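Local atomic coordinates of ABC transporter substrate-binding protein (Rhizobium radiobacter, PDB entry 6TFX), a protein that binds the mannityl-opine mannopinic acid as a solute-binding protein and probably delivers it to an ABC transporter for import. Residues L6-A11 against G462-K467; V132-A137 against F389-Y394; Q228-R233 against N240-I245; K259-D264 against A324-G329; Y395-Y400 against K423-A428. All blocks are in the same frame, centred on the assembly; numbering follows the deposited sequence. Where two conformers were deposited one is given.

Contact 1. Residues L6-A11 against G462-K467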
# COMPACT_ATOMS: atom_id res chain seq x y z
N LEU A 6 -23.00 -4.90 8.21
CA LEU A 6 -22.14 -3.72 8.28
C LEU A 6 -22.10 -3.03 6.91
O LEU A 6 -21.82 -3.68 5.91
CB LEU A 6 -20.71 -4.10 8.70
CG LEU A 6 -19.75 -2.94 9.05
CD1 LEU A 6 -18.71 -3.38 10.03
CD2 LEU A 6 -19.04 -2.41 7.81
N SER A 7 -22.37 -1.70 6.89
CA SER A 7 -22.31 -0.93 5.65
C SER A 7 -21.11 0.02 5.79
O SER A 7 -20.98 0.73 6.81
CB SER A 7 -23.58 -0.13 5.40
OG SER A 7 -24.66 -1.01 5.14
N MET A 8 -20.24 0.05 4.78
CA MET A 8 -19.07 0.93 4.79
C MET A 8 -18.92 1.69 3.49
O MET A 8 -19.13 1.12 2.43
CB MET A 8 -17.79 0.20 5.17
CG MET A 8 -17.49 -1.00 4.34
SD MET A 8 -16.13 -1.98 5.08
CE MET A 8 -14.82 -0.84 5.03
N GLY A 9 -18.57 2.98 3.60
CA GLY A 9 -18.41 3.85 2.44
C GLY A 9 -16.95 4.15 2.25
O GLY A 9 -16.28 4.57 3.20
N VAL A 10 -16.43 3.93 1.03
CA VAL A 10 -15.01 4.10 0.74
C VAL A 10 -14.75 5.05 -0.40
O VAL A 10 -15.64 5.30 -1.22
CB VAL A 10 -14.30 2.73 0.50
CG1 VAL A 10 -14.61 1.74 1.64
CG2 VAL A 10 -14.68 2.14 -0.85
N ALA A 11 -13.51 5.58 -0.45
CA ALA A 11 -13.08 6.52 -1.48
C ALA A 11 -12.53 5.71 -2.65
O ALA A 11 -11.32 5.58 -2.83
CB ALA A 11 -12.02 7.46 -0.94
N GLY A 462 -4.02 6.57 7.89
CA GLY A 462 -5.34 6.35 7.30
C GLY A 462 -6.37 6.93 8.26
O GLY A 462 -6.17 6.87 9.47
N THR A 463 -7.44 7.53 7.75
CA THR A 463 -8.45 8.14 8.62
C THR A 463 -9.80 7.54 8.28
O THR A 463 -10.20 7.57 7.12
CB THR A 463 -8.50 9.67 8.45
OG1 THR A 463 -8.62 9.97 7.06
CG2 THR A 463 -7.28 10.37 9.02
N TRP A 464 -10.50 7.00 9.28
CA TRP A 464 -11.80 6.37 9.07
C TRP A 464 -12.70 6.66 10.25
O TRP A 464 -12.21 6.67 11.38
CB TRP A 464 -11.62 4.84 8.91
CG TRP A 464 -10.91 4.44 7.63
CD1 TRP A 464 -9.57 4.54 7.35
CD2 TRP A 464 -11.51 3.79 6.51
NE1 TRP A 464 -9.32 4.07 6.08
CE2 TRP A 464 -10.48 3.58 5.55
CE3 TRP A 464 -12.80 3.31 6.24
CZ2 TRP A 464 -10.72 2.92 4.34
CZ3 TRP A 464 -13.04 2.70 5.02
CH2 TRP A 464 -12.00 2.50 4.09
N ALA A 465 -13.99 6.92 10.00
CA ALA A 465 -14.93 7.20 11.08
C ALA A 465 -15.89 6.02 11.23
O ALA A 465 -16.20 5.34 10.25
CB ALA A 465 -15.73 8.46 10.78
N ARG A 466 -16.32 5.76 12.45
CA ARG A 466 -17.28 4.69 12.70
C ARG A 466 -18.19 5.14 13.81
O ARG A 466 -17.88 6.10 14.53
CB ARG A 466 -16.57 3.39 13.13
CG ARG A 466 -15.82 3.48 14.45
CD ARG A 466 -15.33 2.13 14.88
NE ARG A 466 -14.28 2.24 15.90
CZ ARG A 466 -14.50 2.15 17.21
NH1 ARG A 466 -15.73 2.00 17.67
NH2 ARG A 466 -13.49 2.24 18.06
N LYS A 467 -19.32 4.47 13.95
CA LYS A 467 -20.23 4.73 15.05
C LYS A 467 -19.69 3.95 16.26
O LYS A 467 -19.13 2.86 16.06
CB LYS A 467 -21.65 4.28 14.65
CG LYS A 467 -22.27 5.11 13.51
CD LYS A 467 -22.61 6.54 13.96
CE LYS A 467 -22.99 7.42 12.79
NZ LYS A 467 -23.15 8.83 13.22
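Val10 and Met8 meet the six-membered ring of Trp464, and that one indole carries nearly the whole contact. Val10 CG1 comes in at the ring edge, near its plane, with Trp464 CH2 3.7 Å away. Met8 approaches more obliquely: its CE lies 4.0 Å from Trp464 CZ3, brought there by a bend at the end of an otherwise extended chain (chi3 -61°). The backbone oxygen of Gly9 is a looser neighbour of the same carbon. Trp464 can bridge the gap because its CG sits beside its own backbone N (chi1 -69°), from which the indole reaches over to strand 6-10.

The axes of the two strand segments come no closer than 9.3 Å, roughly two strand spacings, with 150° between their directions, so the strands do not pair directly. Strand 221-223 fits between them, pairing parallel with strand 5-10 and antiparallel with strand 454-467, and its Val221 and Gln223 touch Met8, Val10 and Trp464. Pro484 and Ile486 of a loop add further apolar cover. The example illustrates how side chains can join strands that are not neighbours, here in the mixed sheet of a periplasmic binding protein, the Trp464 side chain lying about 8 Å from the bound opine (nearest atoms).

Contact 2. Residues V132-A137 against F389-Y394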
# COMPACT_ATOMS: atom_id res chain seq x y z
N VAL A 132 16.75 -14.63 4.72
CA VAL A 132 15.81 -13.54 4.47
C VAL A 132 15.22 -13.17 5.84
O VAL A 132 14.25 -13.79 6.30
CB VAL A 132 14.71 -13.93 3.45
CG1 VAL A 132 13.74 -12.75 3.24
CG2 VAL A 132 15.35 -14.35 2.12
N PRO A 133 15.84 -12.17 6.51
CA PRO A 133 15.39 -11.82 7.87
C PRO A 133 13.89 -11.56 8.01
O PRO A 133 13.27 -12.00 9.01
CB PRO A 133 16.24 -10.60 8.22
CG PRO A 133 17.55 -10.84 7.45
CD PRO A 133 17.06 -11.42 6.13
N SER A 134 13.30 -10.89 6.99
CA SER A 134 11.88 -10.54 7.05
C SER A 134 10.98 -11.55 6.30
O SER A 134 9.91 -11.17 5.81
CB SER A 134 11.69 -9.14 6.48
OG SER A 134 12.15 -9.07 5.15
N LEU A 135 11.39 -12.85 6.27
CA LEU A 135 10.61 -13.85 5.54
C LEU A 135 9.14 -13.90 6.00
O LEU A 135 8.25 -14.04 5.16
CB LEU A 135 11.24 -15.25 5.67
CG LEU A 135 10.52 -16.38 4.92
CD1 LEU A 135 10.52 -16.16 3.38
CD2 LEU A 135 11.07 -17.72 5.28
N LEU A 136 8.90 -13.85 7.33
CA LEU A 136 7.51 -13.96 7.79
C LEU A 136 6.63 -12.85 7.24
O LEU A 136 5.50 -13.13 6.86
CB LEU A 136 7.43 -14.03 9.32
CG LEU A 136 8.04 -15.27 9.96
CD1 LEU A 136 7.98 -15.17 11.48
CD2 LEU A 136 7.37 -16.56 9.46
N ALA A 137 7.15 -11.60 7.10
CA ALA A 137 6.35 -10.52 6.49
C ALA A 137 6.00 -10.92 5.04
O ALA A 137 4.86 -10.73 4.62
CB ALA A 137 7.16 -9.22 6.48
N PHE A 389 6.41 -2.74 3.83
CA PHE A 389 6.89 -3.31 5.11
C PHE A 389 7.97 -2.37 5.68
O PHE A 389 8.75 -1.81 4.91
CB PHE A 389 7.48 -4.71 4.93
CG PHE A 389 6.50 -5.75 4.45
CD1 PHE A 389 5.26 -5.89 5.07
CD2 PHE A 389 6.83 -6.62 3.42
CE1 PHE A 389 4.36 -6.87 4.63
CE2 PHE A 389 5.92 -7.59 2.98
CZ PHE A 389 4.69 -7.71 3.59
N PRO A 390 8.04 -2.23 7.02
CA PRO A 390 8.92 -1.21 7.62
C PRO A 390 10.41 -1.54 7.72
O PRO A 390 11.02 -1.38 8.80
CB PRO A 390 8.31 -0.98 9.01
CG PRO A 390 7.68 -2.32 9.35
CD PRO A 390 7.11 -2.80 8.02
N ILE A 391 10.99 -1.93 6.58
CA ILE A 391 12.43 -2.14 6.44
C ILE A 391 12.76 -1.38 5.16
O ILE A 391 12.08 -1.57 4.16
CB ILE A 391 12.80 -3.63 6.35
CG1 ILE A 391 12.48 -4.35 7.70
CG2 ILE A 391 14.28 -3.77 5.99
CD1 ILE A 391 12.67 -5.85 7.66
N ALA A 392 13.78 -0.49 5.21
CA ALA A 392 14.09 0.38 4.06
C ALA A 392 14.23 -0.34 2.74
O ALA A 392 13.92 0.25 1.68
CB ALA A 392 15.34 1.21 4.34
N ASP A 393 14.72 -1.60 2.76
CA ASP A 393 14.91 -2.36 1.51
C ASP A 393 13.65 -2.39 0.64
O ASP A 393 13.76 -2.35 -0.59
CB ASP A 393 15.31 -3.83 1.80
CG ASP A 393 15.44 -4.63 0.51
OD1 ASP A 393 16.21 -4.19 -0.38
OD2 ASP A 393 14.75 -5.66 0.38
N TYR A 394 12.46 -2.47 1.26
CA TYR A 394 11.24 -2.58 0.45
C TYR A 394 10.95 -1.29 -0.30
O TYR A 394 10.86 -1.31 -1.52
CB TYR A 394 10.05 -3.03 1.32
CG TYR A 394 10.25 -4.47 1.76
CD1 TYR A 394 9.98 -5.52 0.89
CD2 TYR A 394 10.85 -4.77 2.98
CE1 TYR A 394 10.24 -6.84 1.24
CE2 TYR A 394 11.12 -6.10 3.35
CZ TYR A 394 10.84 -7.12 2.46
OH TYR A 394 11.09 -8.44 2.76
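Ser134 OG and Tyr394 OH share a 2.7 Å hydrogen bond in which either hydroxyl could be the donor. The serine oxygen lies at the edge of the tyrosine ring, in its plane. Although Ser134 occupies the N-cap position of helix 135-138, its side chain makes no capping bond; with OG lodged between backbone N and carbonyl carbon (chi1 59°), the hydroxyl serves the tyrosine instead. On the same residue, Ser134 CB rests 3.6 Å from Ile391 CD1, the end of an extended isoleucine branch.

The contact brings together the start of helix 135-138 and the lead-in and first turn of helix 392-400. Helix 135-138 follows closely on the four-stranded antiparallel sheet, so two distant parts of the fold are joined, consistent with a place between the lobes that close over the solute in such binding proteins.

A second touch is purely apolar on the side-chain level. The methyl of Ala137 stands over the face of Phe389 as a CH-pi contact, CB being 3.8 Å from the ring centroid and only 1° off the normal. Phe389 CD2 in turn lies over the centre of one face of the Tyr394 ring, 4.0 Å above its plane, which links the CH-pi pair to the hydroxyl pair. Ala137 O, close to Phe389 CZ, accepts a hydrogen bond from Ser140 OG.

Contact 3. Residues Q228-R233 against N240-I245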
# COMPACT_ATOMS: atom_id res chain seq x y z
N GLN A 228 -7.86 18.19 8.76
CA GLN A 228 -8.23 18.33 10.17
C GLN A 228 -9.67 18.84 10.37
O GLN A 228 -10.30 18.49 11.37
CB GLN A 228 -7.22 19.17 10.95
CG GLN A 228 -7.07 20.61 10.46
CD GLN A 228 -6.00 21.32 11.25
OE1 GLN A 228 -6.01 21.32 12.48
NE2 GLN A 228 -5.03 21.91 10.56
N ARG A 229 -10.19 19.59 9.38
CA ARG A 229 -11.55 20.14 9.42
C ARG A 229 -12.61 19.03 9.38
O ARG A 229 -13.61 19.08 10.12
CB ARG A 229 -11.73 21.13 8.26
CG ARG A 229 -10.99 22.46 8.52
CD ARG A 229 -10.35 23.05 7.27
NE ARG A 229 -9.28 24.00 7.60
CZ ARG A 229 -7.98 23.71 7.61
NH1 ARG A 229 -7.09 24.64 7.92
NH2 ARG A 229 -7.56 22.49 7.30
N TRP A 230 -12.36 17.99 8.57
CA TRP A 230 -13.23 16.81 8.49
C TRP A 230 -13.12 16.08 9.85
O TRP A 230 -14.14 15.73 10.46
CB TRP A 230 -12.77 15.91 7.32
CG TRP A 230 -13.51 14.61 7.30
CD1 TRP A 230 -14.69 14.34 6.66
CD2 TRP A 230 -13.15 13.40 7.99
NE1 TRP A 230 -15.10 13.06 6.93
CE2 TRP A 230 -14.18 12.46 7.76
CE3 TRP A 230 -12.06 13.03 8.81
CZ2 TRP A 230 -14.15 11.17 8.31
CZ3 TRP A 230 -12.04 11.75 9.35
CH2 TRP A 230 -13.08 10.85 9.11
N LEU A 231 -11.88 15.90 10.33
CA LEU A 231 -11.58 15.23 11.59
C LEU A 231 -12.32 15.88 12.77
O LEU A 231 -12.96 15.17 13.55
CB LEU A 231 -10.04 15.22 11.79
CG LEU A 231 -9.44 14.66 13.07
CD1 LEU A 231 -9.58 13.17 13.14
CD2 LEU A 231 -7.96 15.00 13.15
N GLN A 232 -12.32 17.22 12.83
CA GLN A 232 -12.98 17.97 13.90
C GLN A 232 -14.50 17.92 13.81
O GLN A 232 -15.17 17.82 14.85
CB GLN A 232 -12.44 19.42 13.96
CG GLN A 232 -10.99 19.53 14.47
CD GLN A 232 -10.78 18.95 15.86
OE1 GLN A 232 -10.29 17.83 16.03
NE2 GLN A 232 -11.14 19.71 16.88
N ARG A 233 -15.06 17.96 12.58
CA ARG A 233 -16.51 17.91 12.34
C ARG A 233 -17.08 16.54 12.75
O ARG A 233 -18.21 16.46 13.22
CB ARG A 233 -16.82 18.21 10.87
CG ARG A 233 -18.27 18.61 10.59
CD ARG A 233 -18.63 18.57 9.11
NE ARG A 233 -17.94 19.61 8.32
CZ ARG A 233 -18.47 20.79 8.01
NH1 ARG A 233 -19.69 21.12 8.42
NH2 ARG A 233 -17.78 21.65 7.28
N ASN A 240 -19.65 9.31 17.29
CA ASN A 240 -18.63 8.96 16.29
C ASN A 240 -17.29 8.73 16.93
O ASN A 240 -16.95 9.37 17.93
CB ASN A 240 -18.51 10.08 15.26
CG ASN A 240 -19.74 10.32 14.42
OD1 ASN A 240 -20.58 9.43 14.22
ND2 ASN A 240 -19.86 11.52 13.90
N VAL A 241 -16.51 7.83 16.34
CA VAL A 241 -15.14 7.52 16.75
C VAL A 241 -14.33 7.63 15.47
O VAL A 241 -14.73 7.07 14.44
CB VAL A 241 -15.00 6.10 17.37
CG1 VAL A 241 -13.53 5.74 17.62
CG2 VAL A 241 -15.80 5.98 18.67
N VAL A 242 -13.21 8.36 15.52
CA VAL A 242 -12.34 8.45 14.36
C VAL A 242 -11.10 7.62 14.66
O VAL A 242 -10.45 7.81 15.70
CB VAL A 242 -12.00 9.89 13.90
CG1 VAL A 242 -11.02 9.86 12.73
CG2 VAL A 242 -13.27 10.64 13.50
N ASP A 243 -10.80 6.66 13.78
CA ASP A 243 -9.60 5.83 13.90
C ASP A 243 -8.55 6.38 12.95
O ASP A 243 -8.86 6.60 11.78
CB ASP A 243 -9.91 4.37 13.51
CG ASP A 243 -10.76 3.64 14.54
OD1 ASP A 243 -10.43 3.71 15.76
OD2 ASP A 243 -11.76 3.01 14.14
N THR A 244 -7.32 6.62 13.46
CA THR A 244 -6.19 7.05 12.62
C THR A 244 -5.33 5.80 12.59
O THR A 244 -4.94 5.30 13.66
CB THR A 244 -5.50 8.32 13.15
OG1 THR A 244 -5.04 8.07 14.48
CG2 THR A 244 -6.44 9.53 13.11
N ILE A 245 -5.10 5.26 11.39
CA ILE A 245 -4.52 3.92 11.18
C ILE A 245 -3.12 3.94 10.61
O ILE A 245 -2.89 4.54 9.55
CB ILE A 245 -5.48 3.06 10.29
CG1 ILE A 245 -6.98 3.26 10.67
CG2 ILE A 245 -5.09 1.57 10.27
CD1 ILE A 245 -8.01 2.61 9.76
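A beta-alpha-beta crossover supplies the setting: strand 221-223 leads into helix 228-235, and the chain then returns as strand 240-255. Both strands run antiparallel to strand 454-467 and hence parallel to each other. The contact is where the helix lies against the start of the returning strand, and it turns on one branch of one side chain, Val242 CG1. With chi1 at 177°, this methyl is anti to the backbone N and extends to the helix, where Leu231 CD1 lies 3.6 Å away.

Trp230 supplies the second surface, its CZ3 lying 4.0 Å from Val242 CG1 in an oblique approach. Neither helix residue sets off straight at the strand from its backbone; in both, CG is anti to the backbone N, which carries the far end of the side chain across. The other end of the indole is fixed by a hydrogen bond from Trp230 NE1 to Asp211 OD1, while its ring also rests on Ala465 of strand 454-467. Leu234 and Thr235, further along the helix, also touch the Val242 side chain. At the foot of the strand, Asn240 divides its amide between two partners: ND2 binds the helix carbonyl Leu234 O, and OD1 binds Lys467 NZ.

Contact 4. Residues K259-D264 against A324-G329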
# COMPACT_ATOMS: atom_id res chain seq x y z
N LYS A 259 13.36 12.59 -18.90
CA LYS A 259 12.56 13.37 -19.84
C LYS A 259 12.78 14.88 -19.67
O LYS A 259 12.46 15.44 -18.62
CB LYS A 259 11.05 13.07 -19.67
CG LYS A 259 10.63 11.66 -20.07
CD LYS A 259 9.12 11.45 -19.85
CE LYS A 259 8.68 10.09 -20.36
NZ LYS A 259 7.24 9.83 -20.08
N PRO A 260 13.19 15.56 -20.74
CA PRO A 260 13.32 17.02 -20.67
C PRO A 260 11.97 17.65 -20.29
O PRO A 260 10.92 17.11 -20.69
CB PRO A 260 13.71 17.41 -22.10
CG PRO A 260 14.40 16.18 -22.65
CD PRO A 260 13.58 15.05 -22.08
N PRO A 261 11.96 18.76 -19.54
CA PRO A 261 13.12 19.55 -19.07
C PRO A 261 13.71 19.04 -17.76
O PRO A 261 14.67 19.61 -17.25
CB PRO A 261 12.52 20.94 -18.86
CG PRO A 261 11.10 20.64 -18.37
CD PRO A 261 10.69 19.44 -19.22
N PHE A 262 13.11 17.97 -17.21
CA PHE A 262 13.50 17.45 -15.90
C PHE A 262 14.76 16.57 -15.91
O PHE A 262 15.15 16.04 -14.85
CB PHE A 262 12.32 16.76 -15.23
CG PHE A 262 11.24 17.75 -14.85
CD1 PHE A 262 11.35 18.53 -13.70
CD2 PHE A 262 10.11 17.93 -15.66
CE1 PHE A 262 10.36 19.47 -13.36
CE2 PHE A 262 9.13 18.87 -15.33
CZ PHE A 262 9.27 19.64 -14.18
N ASN A 263 15.40 16.42 -17.08
CA ASN A 263 16.69 15.74 -17.16
C ASN A 263 17.83 16.69 -16.72
O ASN A 263 18.97 16.23 -16.56
CB ASN A 263 16.95 15.10 -18.51
CG ASN A 263 17.02 16.09 -19.63
OD1 ASN A 263 16.41 17.15 -19.58
ND2 ASN A 263 17.80 15.77 -20.66
N ASP A 264 17.52 18.00 -16.53
CA ASP A 264 18.49 18.97 -16.01
C ASP A 264 18.27 19.01 -14.49
O ASP A 264 17.17 19.36 -14.02
CB ASP A 264 18.25 20.35 -16.62
CG ASP A 264 19.28 21.42 -16.25
OD1 ASP A 264 19.92 21.31 -15.18
OD2 ASP A 264 19.45 22.37 -17.04
N ALA A 324 18.82 27.50 -16.12
CA ALA A 324 18.51 26.32 -16.94
C ALA A 324 17.89 26.68 -18.29
O ALA A 324 17.60 25.78 -19.09
CB ALA A 324 17.59 25.38 -16.17
N GLY A 325 17.67 27.97 -18.53
CA GLY A 325 17.13 28.47 -19.80
C GLY A 325 15.63 28.67 -19.85
O GLY A 325 15.04 28.74 -20.95
N PHE A 326 15.00 28.82 -18.67
CA PHE A 326 13.57 29.05 -18.54
C PHE A 326 13.31 30.38 -17.81
O PHE A 326 12.82 30.37 -16.67
CB PHE A 326 12.91 27.88 -17.79
CG PHE A 326 13.02 26.58 -18.56
CD1 PHE A 326 12.12 26.28 -19.58
CD2 PHE A 326 14.04 25.68 -18.28
CE1 PHE A 326 12.25 25.09 -20.31
CE2 PHE A 326 14.16 24.49 -19.01
CZ PHE A 326 13.27 24.22 -20.02
N PRO A 327 13.63 31.53 -18.44
CA PRO A 327 13.43 32.82 -17.76
C PRO A 327 11.97 33.16 -17.48
O PRO A 327 11.70 34.01 -16.63
CB PRO A 327 14.08 33.83 -18.72
CG PRO A 327 13.98 33.20 -20.06
CD PRO A 327 14.19 31.72 -19.80
N ASN A 328 11.03 32.51 -18.19
CA ASN A 328 9.59 32.73 -18.01
C ASN A 328 8.91 31.56 -17.28
O ASN A 328 7.69 31.50 -17.23
CB ASN A 328 8.92 33.00 -19.36
CG ASN A 328 9.43 34.25 -20.04
OD1 ASN A 328 9.47 35.34 -19.45
ND2 ASN A 328 9.83 34.10 -21.29
N GLY A 329 9.72 30.69 -16.68
CA GLY A 329 9.21 29.53 -15.95
C GLY A 329 9.04 28.28 -16.80
O GLY A 329 9.32 28.29 -18.01
O HOH W 1 17.87 23.07 -18.99
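Two loops flanking helix ends meet here at the surface: Asp264 is the N-cap of helix 265-272, and Gly325 closes helix 314-323 with a Schellman motif. They offer a compact example of a helix start and a helix finish placed side by side.

The apolar part belongs to Pro261 and Phe326. Pro261 CB touches the far end of the phenyl ring, 3.6 Å from Phe326 CZ, in an oblique approach. A cis peptide bond precedes Pro261, which also opens a type I turn running to Asp264, so the proline ring and the carboxylate come from the same tight bend. Phe326 begins the matching type I turn to Gly329, and its ring also meets Val267 of helix 265-272. A plain packing touch adds to this part, Ala324 CB lying 3.6 Å from Asp264 OD2.

The polar part gathers on the Asp264 carboxylate. CG is anti to the backbone N (chi1 -175°), a position from which the group caps the helix that follows and sets OD2 beside Ala324. That same oxygen forms a salt bridge with Arg266 NH2, which probably favours the charged carboxylate. A water completes the link between the loops, donating to both sides: it is 2.6 Å from Asp264 OD2 and 2.7 Å from Ala324 O.

Contact 5. Residues Y395-Y400 against K423-A428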
# COMPACT_ATOMS: atom_id res chain seq x y z
N TYR A 395 10.82 -0.18 0.42
CA TYR A 395 10.52 1.08 -0.30
C TYR A 395 11.65 1.41 -1.26
O TYR A 395 11.39 1.80 -2.40
CB TYR A 395 10.35 2.22 0.70
CG TYR A 395 9.22 3.17 0.32
CD1 TYR A 395 7.91 2.90 0.69
CD2 TYR A 395 9.48 4.34 -0.39
CE1 TYR A 395 6.87 3.78 0.39
CE2 TYR A 395 8.44 5.23 -0.70
CZ TYR A 395 7.14 4.95 -0.31
OH TYR A 395 6.11 5.82 -0.64
N LEU A 396 12.92 1.24 -0.82
CA LEU A 396 14.02 1.60 -1.70
C LEU A 396 14.06 0.76 -2.98
O LEU A 396 14.26 1.29 -4.07
CB LEU A 396 15.37 1.48 -0.97
CG LEU A 396 15.59 2.51 0.12
CD1 LEU A 396 16.83 2.14 0.93
CD2 LEU A 396 15.74 3.96 -0.46
N THR A 397 13.93 -0.56 -2.83
CA THR A 397 14.01 -1.41 -4.02
C THR A 397 12.85 -1.11 -4.97
O THR A 397 13.06 -1.00 -6.18
CB THR A 397 14.03 -2.90 -3.62
OG1 THR A 397 15.21 -3.15 -2.84
CG2 THR A 397 13.98 -3.82 -4.83
N GLN A 398 11.63 -1.03 -4.43
CA GLN A 398 10.46 -0.89 -5.31
C GLN A 398 10.36 0.45 -6.02
O GLN A 398 9.94 0.51 -7.19
CB GLN A 398 9.19 -1.18 -4.49
CG GLN A 398 9.19 -2.64 -3.97
CD GLN A 398 7.94 -2.97 -3.22
OE1 GLN A 398 6.87 -2.44 -3.51
NE2 GLN A 398 8.04 -3.88 -2.27
N PHE A 399 10.69 1.53 -5.32
CA PHE A 399 10.54 2.87 -5.90
C PHE A 399 11.81 3.41 -6.55
O PHE A 399 11.70 4.32 -7.40
CB PHE A 399 10.12 3.85 -4.81
CG PHE A 399 8.67 3.72 -4.42
CD1 PHE A 399 7.68 4.42 -5.13
CD2 PHE A 399 8.29 2.88 -3.39
CE1 PHE A 399 6.33 4.29 -4.78
CE2 PHE A 399 6.93 2.72 -3.06
CZ PHE A 399 5.96 3.46 -3.73
N TYR A 400 13.01 2.95 -6.14
CA TYR A 400 14.23 3.60 -6.59
C TYR A 400 15.32 2.71 -7.21
O TYR A 400 16.26 3.29 -7.77
CB TYR A 400 14.84 4.42 -5.43
CG TYR A 400 13.84 5.33 -4.76
CD1 TYR A 400 13.18 6.33 -5.47
CD2 TYR A 400 13.52 5.18 -3.40
CE1 TYR A 400 12.23 7.15 -4.86
CE2 TYR A 400 12.57 5.99 -2.79
CZ TYR A 400 11.90 6.95 -3.53
OH TYR A 400 10.96 7.76 -2.92
N LYS A 423 23.88 0.31 -6.19
CA LYS A 423 24.90 -0.42 -5.44
C LYS A 423 24.65 -0.39 -3.94
O LYS A 423 24.84 -1.41 -3.28
CB LYS A 423 26.31 0.12 -5.76
CG LYS A 423 26.67 0.02 -7.25
CD LYS A 423 26.70 -1.41 -7.80
CE LYS A 423 26.57 -1.43 -9.31
NZ LYS A 423 26.80 -2.79 -9.87
N GLN A 424 24.21 0.76 -3.41
CA GLN A 424 23.94 0.88 -1.96
C GLN A 424 22.73 0.03 -1.56
O GLN A 424 22.74 -0.62 -0.52
CB GLN A 424 23.70 2.34 -1.58
CG GLN A 424 24.96 3.21 -1.67
CD GLN A 424 25.37 3.61 -3.08
OE1 GLN A 424 24.60 3.51 -4.03
NE2 GLN A 424 26.60 4.10 -3.23
N ILE A 425 21.69 0.04 -2.40
CA ILE A 425 20.47 -0.73 -2.12
C ILE A 425 20.82 -2.23 -2.11
O ILE A 425 20.43 -2.95 -1.19
CB ILE A 425 19.38 -0.37 -3.16
CG1 ILE A 425 18.89 1.08 -2.92
CG2 ILE A 425 18.20 -1.36 -3.05
CD1 ILE A 425 17.98 1.65 -4.03
N GLU A 426 21.54 -2.69 -3.15
CA GLU A 426 21.91 -4.10 -3.23
C GLU A 426 22.81 -4.51 -2.08
O GLU A 426 22.61 -5.59 -1.50
CB GLU A 426 22.62 -4.36 -4.55
CG GLU A 426 21.68 -4.24 -5.73
CD GLU A 426 22.39 -4.35 -7.07
OE1 GLU A 426 23.39 -5.11 -7.16
OE2 GLU A 426 21.96 -3.67 -8.03
N ALA A 427 23.84 -3.69 -1.77
CA ALA A 427 24.76 -4.05 -0.67
C ALA A 427 24.03 -4.05 0.68
O ALA A 427 24.27 -4.93 1.49
CB ALA A 427 25.94 -3.09 -0.61
N ALA A 428 23.10 -3.09 0.89
CA ALA A 428 22.38 -3.04 2.18
C ALA A 428 21.50 -4.26 2.37
O ALA A 428 21.36 -4.78 3.48
CB ALA A 428 21.52 -1.78 2.24
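The helical segments 395-400 and 423-428 pack in a roughly antiparallel sense, their axes 10.2 Å apart at closest approach and 147° between their directions. Within segment 423-428, Ile425 alone makes the touches, and three residues of the first segment receive it.

Its two branches do separate work. The longer one, with CG1 beside the backbone N (chi1 -69°) and the chain extended beyond it, brings CD1 to 4.0 Å from Leu396 CB and to 3.7 Å from the carbonyl Leu396 O, an oxygen already bonded to Tyr400 N within the helix. Tyr400 CB touches the same methyl more loosely, at 4.4 Å; from there the tyrosine ring leads away. The shorter branch, CG2, lies 3.5 Å from Thr397 OG1. That hydroxyl oxygen is held elsewhere, by hydrogen bonds with Asp393 O and Arg429 NH2, so the methyl covers a polar atom that already has its partners.

The departing Tyr400 ends in a hydrogen bond from OH to Val295 O, and the nearest atoms of its side chain and that of Cys418, which with Cys453 forms a magnesium site, are about 4 Å apart. Helix 434-450 packs on both helices, placing Trp441 against Leu396 and Ala428 and Ile448 against Tyr400, and Leu252 of strand 240-255 also touches Tyr400.

Overall arrangement
From the N terminus, the strand holding residues 6-11 meets residues 462-467 near the C-terminal end, so contact 1 closes a loop around all the others. Inside it, contact 2 closes a second large loop from 132-137 to 389-394, and contacts 3 and 4 nest within that one in series, the former a short local closure and the latter a 60-residue one at the periphery. Contact 5 follows contact 2 directly. None of the loops cross. Contacts 1 and 3 touch through neighbouring strands 454-467 and 240-255 of the mixed sheet; across the chain's centre, contact 2 joins the region after the four-stranded sheet to helix 392-400, and contact 5 joins that helix to helix 422-430.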